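Local coordinates for protein thiol peroxidase (Aquifex aeolicus, PDB 2YZH) that probably reduces hydrogen peroxide and organic hydroperoxides to water and alcohols with electrons from thioredoxin, protecting the cell against oxidative stress, at residues A27-K40 against T106-Y119. Residues are numbered along the deposited sequence; the frame is centred on the assembly and turned at random.
Sequences APEAVVVTKDLQEK and TVASDFRYRDMEKY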
loop_
_atom_site.group_PDB
_atom_site.type_symbol
_atom_site.label_atom_id
_atom_site.label_comp_id
_atom_site.label_asym_id
_atom_site.label_seq_id
_atom_site.Cartn_x
_atom_site.Cartn_y
_atom_site.Cartn_z
ATOM N N ALA D 27 0.329 -15.254 -16.211
ATOM C CA ALA D 27 1.298 -14.729 -15.253
ATOM C C ALA D 27 1.100 -13.226 -15.112
ATOM O O ALA D 27 1.250 -12.484 -16.083
ATOM C CB ALA D 27 2.720 -15.020 -15.728
ATOM N N PRO D 28 0.762 -12.752 -13.900
ATOM C CA PRO D 28 0.554 -11.316 -13.685
ATOM C C PRO D 28 1.821 -10.519 -13.959
ATOM O O PRO D 28 2.928 -11.032 -13.790
ATOM C CB PRO D 28 0.150 -11.238 -12.207
ATOM C CG PRO D 28 -0.493 -12.581 -11.953
ATOM C CD PRO D 28 0.463 -13.514 -12.676
ATOM N N GLU D 29 1.669 -9.274 -14.402
ATOM C CA GLU D 29 2.836 -8.438 -14.634
ATOM C C GLU D 29 3.202 -7.762 -13.324
ATOM O O GLU D 29 2.331 -7.369 -12.544
ATOM C CB GLU D 29 2.568 -7.376 -15.705
ATOM C CG GLU D 29 2.392 -7.963 -17.093
ATOM C CD GLU D 29 2.419 -6.922 -18.192
ATOM O OE1 GLU D 29 2.220 -5.726 -17.898
ATOM O OE2 GLU D 29 2.627 -7.312 -19.359
ATOM N N ALA D 30 4.499 -7.647 -13.077
ATOM C CA ALA D 30 4.991 -7.008 -11.873
ATOM C C ALA D 30 6.000 -5.954 -12.297
ATOM O O ALA D 30 6.955 -6.251 -13.013
ATOM C CB ALA D 30 5.652 -8.034 -10.960
ATOM N N VAL D 31 5.768 -4.720 -11.865
ATOM C CA VAL D 31 6.655 -3.615 -12.190
ATOM C C VAL D 31 7.666 -3.510 -11.058
ATOM O O VAL D 31 7.341 -3.036 -9.966
ATOM C CB VAL D 31 5.873 -2.299 -12.305
ATOM C CG1 VAL D 31 6.827 -1.162 -12.655
ATOM C CG2 VAL D 31 4.787 -2.440 -13.367
ATOM N N VAL D 32 8.886 -3.969 -11.325
ATOM C CA VAL D 32 9.943 -3.966 -10.325
ATOM C C VAL D 32 11.063 -2.979 -10.666
ATOM O O VAL D 32 11.154 -2.484 -11.795
ATOM C CB VAL D 32 10.513 -5.402 -10.143
ATOM C CG1 VAL D 32 9.445 -6.306 -9.528
ATOM C CG2 VAL D 32 10.953 -5.973 -11.492
ATOM N N VAL D 33 11.912 -2.697 -9.685
ATOM C CA VAL D 33 12.996 -1.735 -9.865
ATOM C C VAL D 33 14.368 -2.401 -9.792
ATOM O O VAL D 33 14.680 -3.077 -8.805
ATOM C CB VAL D 33 12.906 -0.620 -8.784
ATOM C CG1 VAL D 33 13.957 0.458 -9.045
ATOM C CG2 VAL D 33 11.510 0.000 -8.783
ATOM N N THR D 34 15.182 -2.217 -10.833
ATOM C CA THR D 34 16.523 -2.806 -10.869
ATOM C C THR D 34 17.534 -1.950 -10.100
ATOM O O THR D 34 17.223 -0.833 -9.691
ATOM C CB THR D 34 17.008 -3.026 -12.326
ATOM O OG1 THR D 34 16.860 -1.818 -13.077
ATOM C CG2 THR D 34 16.192 -4.119 -12.993
ATOM N N LYS D 35 18.743 -2.470 -9.910
ATOM C CA LYS D 35 19.762 -1.760 -9.137
ATOM C C LYS D 35 20.153 -0.378 -9.649
ATOM O O LYS D 35 20.740 0.412 -8.912
ATOM C CB LYS D 35 21.011 -2.637 -8.982
ATOM C CG LYS D 35 21.660 -3.053 -10.285
ATOM C CD LYS D 35 22.792 -4.040 -10.030
ATOM C CE LYS D 35 23.463 -4.451 -11.328
ATOM N NZ LYS D 35 24.054 -3.280 -12.025
ATOM N N ASP D 36 19.834 -0.079 -10.901
ATOM C CA ASP D 36 20.148 1.229 -11.464
ATOM C C ASP D 36 18.931 2.150 -11.345
ATOM O O ASP D 36 18.893 3.233 -11.932
ATOM C CB ASP D 36 20.566 1.085 -12.932
ATOM C CG ASP D 36 19.535 0.349 -13.766
ATOM O OD1 ASP D 36 18.515 -0.094 -13.199
ATOM O OD2 ASP D 36 19.744 0.210 -14.991
ATOM N N LEU D 37 17.943 1.697 -10.578
ATOM C CA LEU D 37 16.699 2.425 -10.337
ATOM C C LEU D 37 15.771 2.511 -11.546
ATOM O O LEU D 37 14.849 3.322 -11.569
ATOM C CB LEU D 37 16.976 3.835 -9.799
ATOM C CG LEU D 37 17.672 3.931 -8.432
ATOM C CD1 LEU D 37 17.718 5.384 -7.982
ATOM C CD2 LEU D 37 16.930 3.093 -7.403
ATOM N N GLN D 38 16.022 1.684 -12.554
ATOM C CA GLN D 38 15.160 1.661 -13.729
ATOM C C GLN D 38 14.069 0.637 -13.437
ATOM O O GLN D 38 14.259 -0.245 -12.598
ATOM C CB GLN D 38 15.947 1.243 -14.969
ATOM C CG GLN D 38 16.946 2.287 -15.441
ATOM C CD GLN D 38 16.270 3.563 -15.898
ATOM O OE1 GLN D 38 15.398 3.541 -16.769
ATOM N NE2 GLN D 38 16.668 4.690 -15.314
ATOM N N GLU D 39 12.926 0.754 -14.104
ATOM C CA GLU D 39 11.852 -0.201 -13.874
ATOM C C GLU D 39 11.829 -1.269 -14.954
ATOM O O GLU D 39 12.048 -0.991 -16.136
ATOM C CB GLU D 39 10.497 0.507 -13.807
ATOM C CG GLU D 39 10.408 1.530 -12.687
ATOM C CD GLU D 39 8.996 2.026 -12.448
ATOM O OE1 GLU D 39 8.203 2.063 -13.416
ATOM O OE2 GLU D 39 8.683 2.389 -11.295
ATOM N N LYS D 40 11.578 -2.501 -14.532
ATOM C CA LYS D 40 11.517 -3.632 -15.441
ATOM C C LYS D 40 10.190 -4.325 -15.204
ATOM O O LYS D 40 9.683 -4.327 -14.082
ATOM C CB LYS D 40 12.660 -4.609 -15.147
ATOM C CG LYS D 40 12.577 -5.920 -15.915
ATOM C CD LYS D 40 13.692 -6.881 -15.518
ATOM C CE LYS D 40 13.576 -8.193 -16.285
ATOM N NZ LYS D 40 14.580 -9.193 -15.841
ATOM N N THR D 106 19.254 -11.313 -13.108
ATOM C CA THR D 106 18.917 -9.951 -12.727
ATOM C C THR D 106 18.250 -9.946 -11.353
ATOM O O THR D 106 17.449 -10.828 -11.041
ATOM C CB THR D 106 17.930 -9.324 -13.747
ATOM O OG1 THR D 106 18.533 -9.296 -15.047
ATOM C CG2 THR D 106 17.551 -7.908 -13.333
ATOM N N VAL D 107 18.610 -8.982 -10.516
ATOM C CA VAL D 107 17.976 -8.861 -9.213
ATOM C C VAL D 107 17.095 -7.626 -9.352
ATOM O O VAL D 107 17.464 -6.673 -10.037
ATOM C CB VAL D 107 18.997 -8.645 -8.067
ATOM C CG1 VAL D 107 19.916 -9.849 -7.955
ATOM C CG2 VAL D 107 19.804 -7.375 -8.308
ATOM N N ALA D 108 15.922 -7.647 -8.736
ATOM C CA ALA D 108 15.030 -6.501 -8.821
ATOM C C ALA D 108 14.211 -6.396 -7.547
ATOM O O ALA D 108 13.977 -7.397 -6.864
ATOM C CB ALA D 108 14.125 -6.633 -10.034
ATOM N N SER D 109 13.783 -5.178 -7.237
ATOM C CA SER D 109 13.015 -4.897 -6.034
ATOM C C SER D 109 11.539 -4.655 -6.298
ATOM O O SER D 109 11.170 -3.989 -7.267
ATOM C CB SER D 109 13.597 -3.674 -5.327
ATOM O OG SER D 109 12.808 -3.321 -4.207
ATOM N N ASP D 110 10.700 -5.169 -5.405
ATOM C CA ASP D 110 9.254 -5.009 -5.535
ATOM C C ASP D 110 8.727 -4.024 -4.486
ATOM O O ASP D 110 7.531 -3.972 -4.208
ATOM C CB ASP D 110 8.580 -6.378 -5.374
ATOM C CG ASP D 110 7.112 -6.354 -5.743
ATOM O OD1 ASP D 110 6.746 -5.585 -6.658
ATOM O OD2 ASP D 110 6.332 -7.118 -5.135
ATOM N N PHE D 111 9.626 -3.225 -3.920
ATOM C CA PHE D 111 9.242 -2.274 -2.885
ATOM C C PHE D 111 8.235 -1.219 -3.318
ATOM O O PHE D 111 7.403 -0.791 -2.525
ATOM C CB PHE D 111 10.490 -1.555 -2.333
ATOM C CG PHE D 111 10.814 -0.253 -3.041
ATOM C CD1 PHE D 111 10.323 0.960 -2.556
ATOM C CD2 PHE D 111 11.580 -0.249 -4.204
ATOM C CE1 PHE D 111 10.590 2.162 -3.219
ATOM C CE2 PHE D 111 11.856 0.949 -4.878
ATOM C CZ PHE D 111 11.360 2.156 -4.385
ATOM N N ARG D 112 8.298 -0.808 -4.577
ATOM C CA ARG D 112 7.434 0.269 -5.027
ATOM C C ARG D 112 5.952 -0.025 -5.165
ATOM O O ARG D 112 5.127 0.766 -4.710
ATOM C CB ARG D 112 7.985 0.850 -6.333
ATOM C CG ARG D 112 7.256 2.084 -6.837
ATOM C CD ARG D 112 8.086 2.767 -7.920
ATOM N NE ARG D 112 9.203 3.509 -7.338
ATOM C CZ ARG D 112 10.299 3.855 -8.008
ATOM N NH1 ARG D 112 10.432 3.520 -9.287
ATOM N NH2 ARG D 112 11.259 4.545 -7.403
ATOM N N TYR D 113 5.611 -1.161 -5.761
ATOM C CA TYR D 113 4.212 -1.501 -5.973
ATOM C C TYR D 113 3.790 -2.807 -5.314
ATOM O O TYR D 113 2.598 -3.109 -5.232
ATOM C CB TYR D 113 3.942 -1.583 -7.471
ATOM C CG TYR D 113 4.197 -0.290 -8.207
ATOM C CD1 TYR D 113 3.388 0.828 -7.994
ATOM C CD2 TYR D 113 5.234 -0.186 -9.134
ATOM C CE1 TYR D 113 3.606 2.023 -8.698
ATOM C CE2 TYR D 113 5.458 0.995 -9.836
ATOM C CZ TYR D 113 4.643 2.091 -9.615
ATOM O OH TYR D 113 4.865 3.254 -10.317
ATOM N N ARG D 114 4.771 -3.571 -4.848
ATOM C CA ARG D 114 4.515 -4.859 -4.212
ATOM C C ARG D 114 3.590 -5.682 -5.097
ATOM O O ARG D 114 2.610 -6.275 -4.630
ATOM C CB ARG D 114 3.893 -4.673 -2.822
ATOM C CG ARG D 114 3.996 -5.925 -1.953
ATOM C CD ARG D 114 3.599 -5.660 -0.500
ATOM N NE ARG D 114 2.167 -5.407 -0.356
ATOM C CZ ARG D 114 1.571 -5.150 0.806
ATOM N NH1 ARG D 114 2.289 -5.109 1.922
ATOM N NH2 ARG D 114 0.261 -4.949 0.856
ATOM N N ASP D 115 3.912 -5.722 -6.386
ATOM C CA ASP D 115 3.107 -6.471 -7.343
ATOM C C ASP D 115 3.186 -7.977 -7.144
ATOM O O ASP D 115 2.304 -8.699 -7.594
ATOM C CB ASP D 115 3.522 -6.143 -8.782
ATOM C CG ASP D 115 2.886 -4.859 -9.292
ATOM O OD1 ASP D 115 1.704 -4.620 -8.969
ATOM O OD2 ASP D 115 3.557 -4.105 -10.026
ATOM N N MET D 116 4.227 -8.466 -6.473
ATOM C CA MET D 116 4.330 -9.906 -6.289
ATOM C C MET D 116 3.211 -10.463 -5.410
ATOM O O MET D 116 3.078 -11.676 -5.265
ATOM C CB MET D 116 5.712 -10.294 -5.749
ATOM C CG MET D 116 6.838 -10.040 -6.757
ATOM S SD MET D 116 6.472 -10.663 -8.442
ATOM C CE MET D 116 6.638 -12.450 -8.221
ATOM N N GLU D 117 2.409 -9.579 -4.819
ATOM C CA GLU D 117 1.271 -10.036 -4.024
ATOM C C GLU D 117 0.361 -10.780 -5.004
ATOM O O GLU D 117 -0.379 -11.697 -4.625
ATOM C CB GLU D 117 0.485 -8.850 -3.439
ATOM C CG GLU D 117 -0.751 -9.281 -2.638
ATOM C CD GLU D 117 -1.633 -8.118 -2.209
ATOM O OE1 GLU D 117 -1.092 -7.036 -1.899
ATOM O OE2 GLU D 117 -2.872 -8.293 -2.163
ATOM N N LYS D 118 0.424 -10.376 -6.272
ATOM C CA LYS D 118 -0.407 -10.986 -7.308
ATOM C C LYS D 118 0.002 -12.420 -7.622
ATOM O O LYS D 118 -0.711 -13.131 -8.333
ATOM C CB LYS D 118 -0.370 -10.134 -8.584
ATOM C CG LYS D 118 -1.034 -8.769 -8.407
ATOM C CD LYS D 118 -0.699 -7.826 -9.548
ATOM C CE LYS D 118 -1.301 -6.449 -9.293
ATOM N NZ LYS D 118 -0.753 -5.429 -10.227
ATOM N N TYR D 119 1.143 -12.842 -7.087
ATOM C CA TYR D 119 1.631 -14.197 -7.300
ATOM C C TYR D 119 1.362 -15.081 -6.088
ATOM O O TYR D 119 1.766 -16.244 -6.053
ATOM C CB TYR D 119 3.132 -14.189 -7.621
ATOM C CG TYR D 119 3.449 -13.901 -9.079
ATOM C CD1 TYR D 119 3.295 -12.624 -9.614
ATOM C CD2 TYR D 119 3.895 -14.919 -9.926
ATOM C CE1 TYR D 119 3.578 -12.366 -10.960
ATOM C CE2 TYR D 119 4.176 -14.671 -11.269
ATOM C CZ TYR D 119 4.017 -13.394 -11.778
ATOM O OH TYR D 119 4.288 -13.156 -13.110
HETATM O O HOH W 1 -0.042 -6.177 -12.791
HETATM O O HOH W 2 7.206 -3.002 -7.249
HETATM O O HOH W 3 19.287 -5.153 -11.043
HETATM O O HOH W 4 13.083 4.279 -10.039
HETATM O O HOH W 5 5.690 2.864 -12.748
HETATM O O HOH W 6 17.060 -7.921 -16.941
#
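With CG of Asp115 anti to its carbonyl carbon (chi1 -82°), the carboxylate lies beside Val31, and OD2 accepts the Val31 N-H at 2.9 Å, nearly straight (172°) and on its anti side. A similar turn at Tyr119 (chi1 -83°) sends its hydroxyl to Pro28, where OH donates to O at 2.6 Å in the carbonyl plane. Proline suits this place: its CD lies over one face of the Tyr119 ring in a CH-pi contact, while Met116 CE covers the opposite face. Small Ala30 lets its CB approach Met116 SD to 3.7 Å. Farther along, strands 30-34 and 106-109 meet in the thioredoxin-fold sheet through the antiparallel hydrogen-bonded pair Val33 and Ser109. Arg112 bends at its third torsion, turning its guanidinium toward Glu39; Arg112 NH1 and Glu39 OE2 form a salt bridge at 2.9 Å in the guanidinium plane, while Val33 CG2 packs over one face. Water 2 joins Val31 O, Asp110 OD1 and Tyr113 N, bridging the segments where their backbones no longer bond directly. Asp115 OD1 forms a salt bridge with Lys118 NZ of the same chain, and OD2 another with Lys118 of a neighbouring subunit. With an alanine here, the Val31 N-H would probably lose its acceptor and both lysines this counter-charge. The carboxylate thus ties strand 30-34 at the Val31 backbone to the subunit interface, and the lysines probably stabilise its negative charge.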